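Local coordinates for protein O-ureido-L-serine synthase (PDB 3X44) that catalyses, with pyridoxal 5'-phosphate, the addition of hydroxyurea to O-acetyl-L-serine, giving O-ureido-L-serine for the biosynthesis of the antibiotic D-cycloserine, at residues A[246-249]-A[250-254]; A[270-273]-A[274-278]. The protein carries 1 engineered substitution. All coordinates share one frame; numbering follows the deposited sequence.

Contact 1 of 2, residues A[246-249]-A[250-254]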
loop_
_atom_site.group_PDB
_atom_site.type_symbol
_atom_site.label_atom_id
_atom_site.label_comp_id
_atom_site.label_asym_id
_atom_site.label_seq_id
_atom_site.Cartn_x
_atom_site.Cartn_y
_atom_site.Cartn_z
ATOM N N THR A 246 9.190 -4.389 -34.800
ATOM C CA THR A 246 8.767 -5.464 -33.911
ATOM C C THR A 246 8.307 -4.865 -32.580
ATOM O O THR A 246 7.310 -5.291 -32.005
ATOM C CB THR A 246 9.919 -6.436 -33.620
ATOM O OG1 THR A 246 10.343 -7.060 -34.837
ATOM C CG2 THR A 246 9.471 -7.499 -32.640
ATOM N N ALA A 247 9.045 -3.868 -32.104
ATOM C CA ALA A 247 8.729 -3.202 -30.843
ATOM C C ALA A 247 7.361 -2.538 -30.924
ATOM O O ALA A 247 6.539 -2.660 -30.011
ATOM C CB ALA A 247 9.801 -2.153 -30.524
ATOM N N ARG A 248 7.143 -1.824 -32.026
ATOM C CA ARG A 248 5.896 -1.115 -32.285
ATOM C C ARG A 248 4.724 -2.092 -32.309
ATOM O O ARG A 248 3.668 -1.834 -31.725
ATOM C CB ARG A 248 6.003 -0.389 -33.634
ATOM C CG ARG A 248 4.995 0.724 -33.843
ATOM C CD ARG A 248 3.675 0.192 -34.389
ATOM N NE ARG A 248 3.847 -0.744 -35.498
ATOM C CZ ARG A 248 3.868 -0.392 -36.780
ATOM N NH1 ARG A 248 3.729 0.879 -37.125
ATOM N NH2 ARG A 248 4.014 -1.315 -37.722
ATOM N N ASP A 249 4.923 -3.217 -32.985
ATOM C CA ASP A 249 3.889 -4.240 -33.092
ATOM C C ASP A 249 3.618 -4.895 -31.740
ATOM O O ASP A 249 2.490 -5.280 -31.441
ATOM C CB ASP A 249 4.317 -5.312 -34.098
ATOM C CG ASP A 249 4.315 -4.808 -35.527
ATOM O OD1 ASP A 249 4.819 -5.538 -36.404
ATOM O OD2 ASP A 249 3.810 -3.688 -35.776
ATOM N N THR A 250 4.656 -5.015 -30.920
ATOM C CA THR A 250 4.498 -5.633 -29.613
ATOM C C THR A 250 3.737 -4.707 -28.661
ATOM O O THR A 250 2.977 -5.169 -27.800
ATOM C CB THR A 250 5.872 -6.025 -29.043
ATOM O OG1 THR A 250 6.550 -6.852 -30.002
ATOM C CG2 THR A 250 5.723 -6.798 -27.759
ATOM N N SER A 251 3.923 -3.399 -28.828
ATOM C CA SER A 251 3.211 -2.423 -28.003
ATOM C C SER A 251 1.725 -2.514 -28.362
ATOM O O SER A 251 0.847 -2.420 -27.502
ATOM C CB SER A 251 3.719 -1.008 -28.289
ATOM O OG SER A 251 2.748 -0.037 -27.932
ATOM N N ARG A 252 1.459 -2.697 -29.649
ATOM C CA ARG A 252 0.094 -2.816 -30.141
ATOM C C ARG A 252 -0.552 -4.040 -29.522
ATOM O O ARG A 252 -1.682 -3.976 -29.028
ATOM C CB ARG A 252 0.087 -2.949 -31.671
ATOM C CG ARG A 252 0.283 -1.632 -32.399
ATOM C CD ARG A 252 0.129 -1.778 -33.910
ATOM N NE ARG A 252 0.090 -0.471 -34.557
ATOM C CZ ARG A 252 0.134 -0.269 -35.869
ATOM N NH1 ARG A 252 0.219 -1.296 -36.706
ATOM N NH2 ARG A 252 0.105 0.969 -36.345
ATOM N N ARG A 253 0.181 -5.151 -29.539
ATOM C CA ARG A 253 -0.308 -6.416 -28.995
ATOM C C ARG A 253 -0.611 -6.321 -27.503
ATOM O O ARG A 253 -1.574 -6.916 -27.009
ATOM C CB ARG A 253 0.723 -7.530 -29.241
ATOM C CG ARG A 253 0.798 -8.021 -30.698
ATOM C CD ARG A 253 1.534 -9.367 -30.795
ATOM N NE ARG A 253 0.886 -10.387 -29.966
ATOM C CZ ARG A 253 1.464 -11.519 -29.579
ATOM N NH1 ARG A 253 2.710 -11.795 -29.942
ATOM N NH2 ARG A 253 0.800 -12.371 -28.815
ATOM N N LEU A 254 0.217 -5.575 -26.784
ATOM C CA LEU A 254 0.032 -5.414 -25.351
ATOM C C LEU A 254 -1.298 -4.748 -25.047
ATOM O O LEU A 254 -2.080 -5.247 -24.236
ATOM C CB LEU A 254 1.171 -4.575 -24.760
ATOM C CG LEU A 254 2.411 -5.365 -24.359
ATOM C CD1 LEU A 254 3.610 -4.437 -24.289
ATOM C CD2 LEU A 254 2.162 -6.038 -23.012
HETATM O O HOH W 1 0.898 -3.829 -36.064
#
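T250 meets T246 one turn earlier in helix 244-257 and loads its carbonyl twice. Besides the helical bond from T250 N, T250 OG1 donates to T246 O at 2.7 Å. The hydroxyl reaches that oxygen from above the carbonyl plane, and the amide comes from the opposite face, so the two donors do not compete for one position. With chi1 at -54°, OG1 stands beside the backbone N of T250 and is turned back along the helix, which brings it over the preceding turn. S251 continues the ladder with S251 N to A247 O at 3.0 Å; its hydroxyl is hydrogen-bonded to A262 O. R252 carries the main side-chain contact. Its chain runs extended from CG to NE, whereas that of R248 is bent at chi2 and chi3, and the two guanidinium groups come to lie flat on each other, centres 3.8 Å apart and planes at 4°. Within the stack R248 NH1 and R252 NH2 are 3.7 Å apart. Backbone oxygens hold both groups: R248 NH1 bonds to F301 O, R252 NE to L302 O and R252 NH2 to D304 O. D249 lies beside the pair: its OD2 takes R248 NE at 3.0 Å and R248 NH2 at 3.1 Å, a side-on salt bridge to a single oxygen lying in the guanidinium plane. R252 NH1 reaches the same oxygen through a water, which donates to D249 OD2 and accepts from R252 NH1 at 2.7 Å. R253 closes the walk with its amide on D249 O, while its guanidinium bridges to E257. A carboxylate bonded directly to R248 and through a water to R252 would probably stabilise the stacked guanidinium groups, whose backbone acceptors tie helix 244-257 to F301, L302 and D304.

Contact 2 of 2, residues A[270-273]-A[274-278]; sequences VATA and LSIAE
From V270 to A277 the backbone is regular alpha-helix, with L274 N, S275 N, I276 N and A277 N each donating to the carbonyl four residues before; the L274 N to V270 O bond is 2.8 Å. Upon this frame the side chains pair by turns. V270 and L274 lie side by side and point the same way, V270 CG1 touching L274 CD1 at 3.9 Å. The valine branch that makes the contact is the one set opposite its own backbone N (chi1 173°), while L274 CG, beside its backbone N, sits over the carbonyl of the previous turn, 3.3 Å from V270 O. Around the helix, T272 and I276 repeat the pattern: the methyl T272 CG2 comes within 4.0 Å of I276 CD1, alongside rather than across. T272 OG1 makes a weak hydrogen bond to A268 O, which leaves the methyl branch to the apolar partner. Small residues fill the rest: A273 and A277 follow one another along the helix, A277 CB resting 3.3 Å from A273 O. These residues meet different neighbours. T272 and I276 face V199 of strand 197-203, I276 and A277 touch L286 of strand 285-290, and L274 and A277 meet P24 in a loop. Such a helix, laid on parallel strands of the pyridoxal-phosphate domain, is a plain example of hydrophobic pairing at i and i+4: apart from the backbone bonds, the side chains of the two segments meet chiefly through methyl groups, which is consistent with dispersion and partial burial, not charge, holding them.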
loop_
_atom_site.group_PDB
_atom_site.type_symbol
_atom_site.label_atom_id
_atom_site.label_comp_id
_atom_site.label_asym_id
_atom_site.label_seq_id
_atom_site.Cartn_x
_atom_site.Cartn_y
_atom_site.Cartn_z
ATOM N N VAL A 270 9.337 -6.016 -23.946
ATOM C CA VAL A 270 8.440 -7.161 -23.942
ATOM C C VAL A 270 8.779 -8.106 -25.095
ATOM O O VAL A 270 8.823 -9.326 -24.912
ATOM C CB VAL A 270 6.980 -6.719 -24.075
ATOM C CG1 VAL A 270 6.070 -7.943 -24.248
ATOM C CG2 VAL A 270 6.584 -5.914 -22.849
ATOM N N ALA A 271 9.008 -7.529 -26.278
ATOM C CA ALA A 271 9.351 -8.289 -27.478
ATOM C C ALA A 271 10.587 -9.140 -27.213
ATOM O O ALA A 271 10.617 -10.338 -27.501
ATOM C CB ALA A 271 9.612 -7.336 -28.647
ATOM N N THR A 272 11.607 -8.510 -26.643
ATOM C CA THR A 272 12.838 -9.212 -26.329
ATOM C C THR A 272 12.551 -10.345 -25.355
ATOM O O THR A 272 13.003 -11.475 -25.554
ATOM C CB THR A 272 13.867 -8.260 -25.702
ATOM O OG1 THR A 272 14.423 -7.429 -26.732
ATOM C CG2 THR A 272 14.986 -9.045 -25.024
ATOM N N ALA A 273 11.793 -10.034 -24.304
ATOM C CA ALA A 273 11.444 -11.021 -23.290
ATOM C C ALA A 273 10.695 -12.207 -23.896
ATOM O O ALA A 273 10.935 -13.362 -23.525
ATOM C CB ALA A 273 10.591 -10.371 -22.203
ATOM N N LEU A 274 9.780 -11.915 -24.815
ATOM C CA LEU A 274 8.992 -12.955 -25.462
ATOM C C LEU A 274 9.910 -13.816 -26.321
ATOM O O LEU A 274 9.711 -15.023 -26.442
ATOM C CB LEU A 274 7.889 -12.331 -26.324
ATOM C CG LEU A 274 6.676 -11.758 -25.585
ATOM C CD1 LEU A 274 5.768 -11.022 -26.564
ATOM C CD2 LEU A 274 5.908 -12.883 -24.902
ATOM N N SER A 275 10.920 -13.186 -26.909
ATOM C CA SER A 275 11.877 -13.891 -27.751
ATOM C C SER A 275 12.656 -14.893 -26.915
ATOM O O SER A 275 12.857 -16.039 -27.325
ATOM C CB SER A 275 12.843 -12.900 -28.398
ATOM O OG SER A 275 13.885 -13.578 -29.072
ATOM N N ILE A 276 13.094 -14.461 -25.737
ATOM C CA ILE A 276 13.846 -15.336 -24.846
ATOM C C ILE A 276 12.931 -16.438 -24.295
ATOM O O ILE A 276 13.339 -17.595 -24.154
ATOM C CB ILE A 276 14.464 -14.530 -23.668
ATOM C CG1 ILE A 276 15.658 -13.708 -24.172
ATOM C CG2 ILE A 276 14.928 -15.471 -22.563
ATOM C CD1 ILE A 276 16.026 -12.537 -23.282
ATOM N N ALA A 277 11.689 -16.073 -23.998
ATOM C CA ALA A 277 10.727 -17.023 -23.451
ATOM C C ALA A 277 10.436 -18.176 -24.407
ATOM O O ALA A 277 10.218 -19.312 -23.974
ATOM C CB ALA A 277 9.436 -16.305 -23.097
ATOM N N GLU A 278 10.433 -17.868 -25.700
ATOM C CA GLU A 278 10.170 -18.840 -26.752
ATOM C C GLU A 278 11.046 -20.089 -26.658
ATOM O O GLU A 278 10.550 -21.210 -26.757
ATOM C CB GLU A 278 10.374 -18.188 -28.125
ATOM C CG GLU A 278 9.087 -17.923 -28.898
ATOM C CD GLU A 278 9.212 -16.753 -29.867
ATOM O OE1 GLU A 278 8.806 -16.898 -31.041
ATOM O OE2 GLU A 278 9.717 -15.687 -29.455
#

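Contacts 1 and 2 are turns of two successive helices, 244-257 and 264-278; the centres of the two contacts lie about 12 Å apart, and they pack directly on each other. T250 straddles the junction: T250 OG1 is 3.4 Å from A271 CB, and T250 CG2 is 3.7 Å from V270 CG1. Further along, L254 CD1 meets V270 CG2 at 3.6 Å. The polar, arginine-rich face of contact 1 thus belongs to a helix whose other flank joins the apolar layer of contact 2. Neither side chain nearest the pocket touches the ligand: those of A247 and V270 are about 11 and 12 Å from the bound cofactor–product adduct, and about 7 and 9 Å from the side chain of S265, a cofactor-binding residue.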